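Local structure of esterase (Staphylococcus aureus subsp. aureus USA300_TCH1516, 3D7R) at residues R39-K44 against E50-K55; N71-L76 against I122-L127. The protein is a putative esterase of the alpha/beta hydrolase fold that probably hydrolyses ester bonds, its natural substrate being undefined. All coordinates share one frame; numbering follows the deposited sequence.

In the fold
Contact 1 (39-44 against 50-55) and contact 2 (71-76 against 122-127) share no element and do not touch: their centres are 32 Å apart and their nearest atoms about 15 Å. Both lie toward the periphery, about 20 and 18 Å from the centre of the chain, and both are partly buried. The areas buried are similar, 159 and 152 Å², but the chemistry differs. Contact 1 is local and aromatic, a loop folded back on helix 46-61, the helix that follows it. Contact 2 is aliphatic and joins distant elements, the loop entering strand 75-81, one of the two outermost strands, and the end of helix 113-126, with Asp120 adding polar bonds beside it.

Contact 1. Residues R39-K44 against E50-K55; sequences RSIMFK and ERFFYK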
loop_
_atom_site.group_PDB
_atom_site.type_symbol
_atom_site.label_atom_id
_atom_site.label_comp_id
_atom_site.label_asym_id
_atom_site.label_seq_id
_atom_site.Cartn_x
_atom_site.Cartn_y
_atom_site.Cartn_z
ATOM N N ARG A 39 0.890 11.184 12.177
ATOM C CA ARG A 39 0.466 10.526 10.945
ATOM C C ARG A 39 -0.899 11.047 10.476
ATOM O O ARG A 39 -1.442 10.586 9.463
ATOM C CB ARG A 39 0.409 9.006 11.136
ATOM C CG ARG A 39 1.760 8.350 11.427
ATOM C CD ARG A 39 1.663 6.821 11.334
ATOM N NE ARG A 39 1.652 6.378 9.943
ATOM C CZ ARG A 39 2.728 6.338 9.155
ATOM N NH1 ARG A 39 3.908 6.721 9.622
ATOM N NH2 ARG A 39 2.622 5.917 7.896
ATOM N N SER A 40 -1.475 11.983 11.219
ATOM C CA SER A 40 -2.805 12.452 10.872
ATOM C C SER A 40 -2.764 13.352 9.645
ATOM O O SER A 40 -1.869 14.170 9.493
ATOM C CB SER A 40 -3.486 13.141 12.053
ATOM O OG SER A 40 -4.648 13.831 11.609
ATOM N N ILE A 41 -3.725 13.158 8.750
ATOM C CA ILE A 41 -3.865 14.024 7.586
ATOM C C ILE A 41 -5.184 14.797 7.669
ATOM O O ILE A 41 -5.705 15.285 6.649
ATOM C CB ILE A 41 -3.772 13.237 6.256
ATOM C CG1 ILE A 41 -4.842 12.144 6.191
ATOM C CG2 ILE A 41 -2.373 12.663 6.074
ATOM C CD1 ILE A 41 -5.204 11.760 4.802
HETATM N N MSE A 42 -5.706 14.929 8.889
HETATM C CA MSE A 42 -6.967 15.642 9.106
HETATM C C MSE A 42 -6.702 17.146 9.131
HETATM O O MSE A 42 -6.937 17.798 10.153
HETATM C CB MSE A 42 -7.622 15.199 10.425
HETATM C CG MSE A 42 -8.032 13.733 10.464
HETATM SE SE MSE A 42 -9.035 13.187 8.866
HETATM C CE MSE A 42 -10.026 11.748 9.669
ATOM N N PHE A 43 -6.215 17.699 8.017
ATOM C CA PHE A 43 -5.786 19.115 7.994
ATOM C C PHE A 43 -6.980 20.054 8.016
ATOM O O PHE A 43 -7.978 19.786 7.348
ATOM C CB PHE A 43 -4.938 19.434 6.761
ATOM C CG PHE A 43 -3.802 18.486 6.541
ATOM C CD1 PHE A 43 -2.857 18.276 7.526
ATOM C CD2 PHE A 43 -3.683 17.800 5.333
ATOM C CE1 PHE A 43 -1.788 17.412 7.315
ATOM C CE2 PHE A 43 -2.618 16.917 5.105
ATOM C CZ PHE A 43 -1.687 16.713 6.101
ATOM N N LYS A 44 -6.870 21.146 8.769
ATOM C CA LYS A 44 -7.983 22.117 8.888
ATOM C C LYS A 44 -8.032 23.066 7.701
ATOM O O LYS A 44 -9.104 23.501 7.278
ATOM C CB LYS A 44 -7.842 22.939 10.168
ATOM C CG LYS A 44 -8.097 22.176 11.449
ATOM C CD LYS A 44 -8.144 23.088 12.676
ATOM C CE LYS A 44 -6.793 23.681 13.012
ATOM N NZ LYS A 44 -5.723 22.636 13.083
ATOM N N GLU A 50 0.795 23.253 4.799
ATOM C CA GLU A 50 2.159 23.796 4.710
ATOM C C GLU A 50 3.043 23.268 5.837
ATOM O O GLU A 50 4.152 22.793 5.576
ATOM C CB GLU A 50 2.177 25.333 4.728
ATOM C CG GLU A 50 1.479 26.021 3.550
ATOM C CD GLU A 50 1.427 27.561 3.709
ATOM O OE1 GLU A 50 2.398 28.153 4.241
ATOM O OE2 GLU A 50 0.412 28.181 3.302
ATOM N N ARG A 51 2.541 23.317 7.072
ATOM C CA ARG A 51 3.271 22.816 8.252
ATOM C C ARG A 51 3.620 21.329 8.142
ATOM O O ARG A 51 4.718 20.905 8.513
ATOM C CB ARG A 51 2.485 23.086 9.542
ATOM C CG ARG A 51 2.382 24.593 9.883
ATOM C CD ARG A 51 1.924 24.822 11.319
ATOM N NE ARG A 51 0.476 24.677 11.440
ATOM C CZ ARG A 51 -0.372 25.699 11.544
ATOM N NH1 ARG A 51 0.074 26.953 11.548
ATOM N NH2 ARG A 51 -1.676 25.469 11.641
ATOM N N PHE A 52 2.670 20.546 7.636
ATOM C CA PHE A 52 2.883 19.134 7.342
ATOM C C PHE A 52 4.002 18.936 6.323
ATOM O O PHE A 52 4.915 18.162 6.580
ATOM C CB PHE A 52 1.585 18.515 6.812
ATOM C CG PHE A 52 1.679 17.038 6.515
ATOM C CD1 PHE A 52 1.602 16.103 7.550
ATOM C CD2 PHE A 52 1.798 16.585 5.204
ATOM C CE1 PHE A 52 1.652 14.723 7.293
ATOM C CE2 PHE A 52 1.849 15.193 4.921
ATOM C CZ PHE A 52 1.773 14.262 5.981
ATOM N N PHE A 53 3.932 19.626 5.177
ATOM C CA PHE A 53 4.985 19.523 4.155
ATOM C C PHE A 53 6.347 19.930 4.693
ATOM O O PHE A 53 7.341 19.275 4.414
ATOM C CB PHE A 53 4.664 20.335 2.887
ATOM C CG PHE A 53 3.525 19.765 2.059
ATOM C CD1 PHE A 53 3.271 18.391 2.036
ATOM C CD2 PHE A 53 2.714 20.608 1.298
ATOM C CE1 PHE A 53 2.230 17.865 1.279
ATOM C CE2 PHE A 53 1.650 20.082 0.517
ATOM C CZ PHE A 53 1.414 18.717 0.525
ATOM N N TYR A 54 6.391 21.030 5.440
ATOM C CA TYR A 54 7.624 21.468 6.098
ATOM C C TYR A 54 8.222 20.343 6.970
ATOM O O TYR A 54 9.404 19.990 6.825
ATOM C CB TYR A 54 7.376 22.716 6.959
ATOM C CG TYR A 54 8.605 23.137 7.751
ATOM C CD1 TYR A 54 9.531 24.026 7.201
ATOM C CD2 TYR A 54 8.838 22.657 9.041
ATOM C CE1 TYR A 54 10.658 24.433 7.914
ATOM C CE2 TYR A 54 9.974 23.056 9.768
ATOM C CZ TYR A 54 10.873 23.946 9.188
ATOM O OH TYR A 54 12.005 24.361 9.870
ATOM N N LYS A 55 7.401 19.790 7.860
ATOM C CA LYS A 55 7.809 18.667 8.720
ATOM C C LYS A 55 8.263 17.438 7.915
ATOM O O LYS A 55 9.303 16.842 8.208
ATOM C CB LYS A 55 6.655 18.265 9.660
ATOM C CG LYS A 55 7.064 17.248 10.722
ATOM C CD LYS A 55 5.957 17.009 11.757
ATOM C CE LYS A 55 6.483 16.174 12.931
ATOM N NZ LYS A 55 6.877 14.785 12.529
#
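Ser40 reaches Phe52 through its backbone, the O atom of Ser40 lying obliquely 4.2 Å from Phe52 CE1. Its hydroxyl turns to the loop instead: Ser40 OG accepts from Met42 N at 3.1 Å with an N-H...O angle of 165°, closing an ST turn. Ile41 gives Phe52 a looser apolar contact, CG2 to CZ at 4.4 Å, while also packing on Val228 and Ile231 of helix 225-236. The selenomethionine Met42 centres an inverse gamma turn, and Ile41 O lies over one face of the Phe43 ring, 3.5 Å above its plane and offset toward the rim. Phe43 then makes the main contact. Its CZ sits over one face of Phe52, 3.4 Å from CG, and CE1 is 3.6 Å from Phe52 CB. The two planes make 58°, an oblique pairing, and Phe52 offers this face with CG anti to its backbone N (chi1 -178°). Beyond Phe43, Asp48, which lies between the two segments, forms salt bridges to both Lys44 NZ and Arg51 NH2, probably offsetting the repulsion of these like charges. Phe52 also rests on Ile231, so loop and helix 46-61 meet helix 225-236 in a layer consistent with the helical cap of hormone-sensitive-lipase-like esterases.

Contact 2. Residues N71-L76 against I122-L127; sequences NVKANL and ITLSTL
Leu124 meets Lys73 and Ala74 with a forked end set by chi1 at -92°, away from the usual staggered value near -60°, and chi2 at 63°: CD1 is carried to Ala74 and CD2 to Lys73. On the preceding residue, Thr123, a chi1 of -56° leaves CG2 anti to the backbone N and directs the methyl to Ala74, while OG1 bonds back to Leu119 O within the helix. The setting is the alpha/beta hydrolase fold. Helix 113-126 is the connection of a beta-alpha-beta crossover between the neighbouring parallel strands 98-102 and 129-133, and its last turns pack against the chain entering strand 75-81, the outermost strand at one end of the sheet.

Ala74 CB is the shared point of the packing, 3.7 Å from Leu124 CD1 and 3.8 Å from Thr123 CG2. Leu124 CD1 also lies 3.7 Å from Ala74 N, and thus the leucine covers backbone as well as methyl. Lys73 runs extended past the leucine at about a right angle, with its CB 3.8 Å and its CD 3.9 Å from Leu124 CD2; only the aliphatic part of the lysine takes part. One helical turn earlier, Asp120 accepts from both Lys73 N and Ala74 N, one carboxylate oxygen each, which fixes the loop beside the apolar contact. Phe89 of strand 84-90 touches Thr123, and Phe91 touches Leu124, extending the packing to the next strand and the loop after it.

The helix ends at Thr126, and Leu127, with positive phi, is the first residue beyond it. In the last turn, Ile122 O receives two donors from one residue, Thr126 N at 2.8 Å and Thr126 OG1 at 2.7 Å, arriving from opposite faces of the carbonyl plane.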
loop_
_atom_site.group_PDB
_atom_site.type_symbol
_atom_site.label_atom_id
_atom_site.label_comp_id
_atom_site.label_asym_id
_atom_site.label_seq_id
_atom_site.Cartn_x
_atom_site.Cartn_y
_atom_site.Cartn_z
ATOM N N ASN A 71 10.076 -5.781 19.218
ATOM C CA ASN A 71 10.744 -7.059 18.975
ATOM C C ASN A 71 10.284 -7.578 17.617
ATOM O O ASN A 71 9.122 -7.938 17.445
ATOM C CB ASN A 71 10.416 -8.052 20.096
ATOM C CG ASN A 71 11.003 -9.445 19.855
ATOM O OD1 ASN A 71 12.155 -9.583 19.466
ATOM N ND2 ASN A 71 10.201 -10.480 20.104
ATOM N N VAL A 72 11.183 -7.561 16.640
ATOM C CA VAL A 72 10.901 -8.130 15.326
ATOM C C VAL A 72 11.274 -9.616 15.366
ATOM O O VAL A 72 12.415 -9.967 15.654
ATOM C CB VAL A 72 11.668 -7.374 14.199
ATOM C CG1 VAL A 72 11.549 -8.107 12.801
ATOM C CG2 VAL A 72 11.196 -5.915 14.113
ATOM N N LYS A 73 10.296 -10.486 15.126
ATOM C CA LYS A 73 10.515 -11.906 15.292
ATOM C C LYS A 73 11.222 -12.488 14.085
ATOM O O LYS A 73 12.024 -13.406 14.227
ATOM C CB LYS A 73 9.194 -12.640 15.545
ATOM C CG LYS A 73 8.598 -12.406 16.915
ATOM C CD LYS A 73 7.235 -13.124 16.994
ATOM C CE LYS A 73 6.570 -12.923 18.347
ATOM N NZ LYS A 73 5.095 -13.209 18.265
ATOM N N ALA A 74 10.927 -11.961 12.896
ATOM C CA ALA A 74 11.612 -12.422 11.695
ATOM C C ALA A 74 13.053 -11.939 11.754
ATOM O O ALA A 74 13.371 -11.001 12.497
ATOM C CB ALA A 74 10.901 -11.921 10.402
ATOM N N ASN A 75 13.929 -12.601 11.010
ATOM C CA ASN A 75 15.279 -12.075 10.797
ATOM C C ASN A 75 15.221 -10.890 9.849
ATOM O O ASN A 75 14.476 -10.916 8.850
ATOM C CB ASN A 75 16.212 -13.166 10.274
ATOM C CG ASN A 75 16.279 -14.344 11.210
ATOM O OD1 ASN A 75 15.793 -15.434 10.886
ATOM N ND2 ASN A 75 16.833 -14.126 12.409
ATOM N N LEU A 76 15.998 -9.857 10.159
ATOM C CA LEU A 76 15.934 -8.587 9.419
ATOM C C LEU A 76 17.230 -8.275 8.672
ATOM O O LEU A 76 18.322 -8.341 9.248
ATOM C CB LEU A 76 15.596 -7.441 10.381
ATOM C CG LEU A 76 15.332 -6.024 9.852
ATOM C CD1 LEU A 76 14.052 -5.969 9.034
ATOM C CD2 LEU A 76 15.239 -5.055 11.014
ATOM N N ILE A 122 3.183 -10.981 8.669
ATOM C CA ILE A 122 2.973 -11.552 7.337
ATOM C C ILE A 122 4.134 -12.482 6.965
ATOM O O ILE A 122 3.924 -13.556 6.359
ATOM C CB ILE A 122 2.810 -10.437 6.250
ATOM C CG1 ILE A 122 1.463 -9.708 6.412
ATOM C CG2 ILE A 122 2.900 -11.028 4.830
ATOM C CD1 ILE A 122 1.412 -8.371 5.689
ATOM N N THR A 123 5.360 -12.052 7.295
ATOM C CA THR A 123 6.538 -12.886 7.058
ATOM C C THR A 123 6.369 -14.245 7.747
ATOM O O THR A 123 6.546 -15.290 7.135
ATOM C CB THR A 123 7.835 -12.215 7.593
ATOM O OG1 THR A 123 7.984 -10.918 7.006
ATOM C CG2 THR A 123 9.099 -13.082 7.283
ATOM N N LEU A 124 6.030 -14.218 9.032
ATOM C CA LEU A 124 5.903 -15.435 9.815
ATOM C C LEU A 124 4.734 -16.308 9.359
ATOM O O LEU A 124 4.822 -17.542 9.446
ATOM C CB LEU A 124 5.788 -15.103 11.311
ATOM C CG LEU A 124 7.114 -15.061 12.098
ATOM C CD1 LEU A 124 8.052 -13.968 11.612
ATOM C CD2 LEU A 124 6.822 -14.887 13.592
ATOM N N SER A 125 3.653 -15.683 8.867
ATOM C CA SER A 125 2.491 -16.455 8.370
ATOM C C SER A 125 2.638 -17.029 6.968
ATOM O O SER A 125 2.181 -18.144 6.695
ATOM C CB SER A 125 1.207 -15.618 8.442
ATOM O OG SER A 125 1.003 -15.163 9.766
ATOM N N THR A 126 3.235 -16.265 6.060
ATOM C CA THR A 126 3.343 -16.689 4.665
ATOM C C THR A 126 4.629 -17.471 4.386
ATOM O O THR A 126 4.681 -18.280 3.446
ATOM C CB THR A 126 3.311 -15.484 3.708
ATOM O OG1 THR A 126 4.453 -14.659 3.957
ATOM C CG2 THR A 126 2.020 -14.649 3.927
ATOM N N LEU A 127 5.662 -17.214 5.191
ATOM C CA LEU A 127 7.014 -17.705 4.913
ATOM C C LEU A 127 7.539 -17.295 3.540
ATOM O O LEU A 127 8.323 -18.022 2.931
ATOM C CB LEU A 127 7.104 -19.230 5.114
ATOM C CG LEU A 127 6.714 -19.692 6.516
ATOM C CD1 LEU A 127 6.840 -21.209 6.623
ATOM C CD2 LEU A 127 7.589 -18.979 7.562
#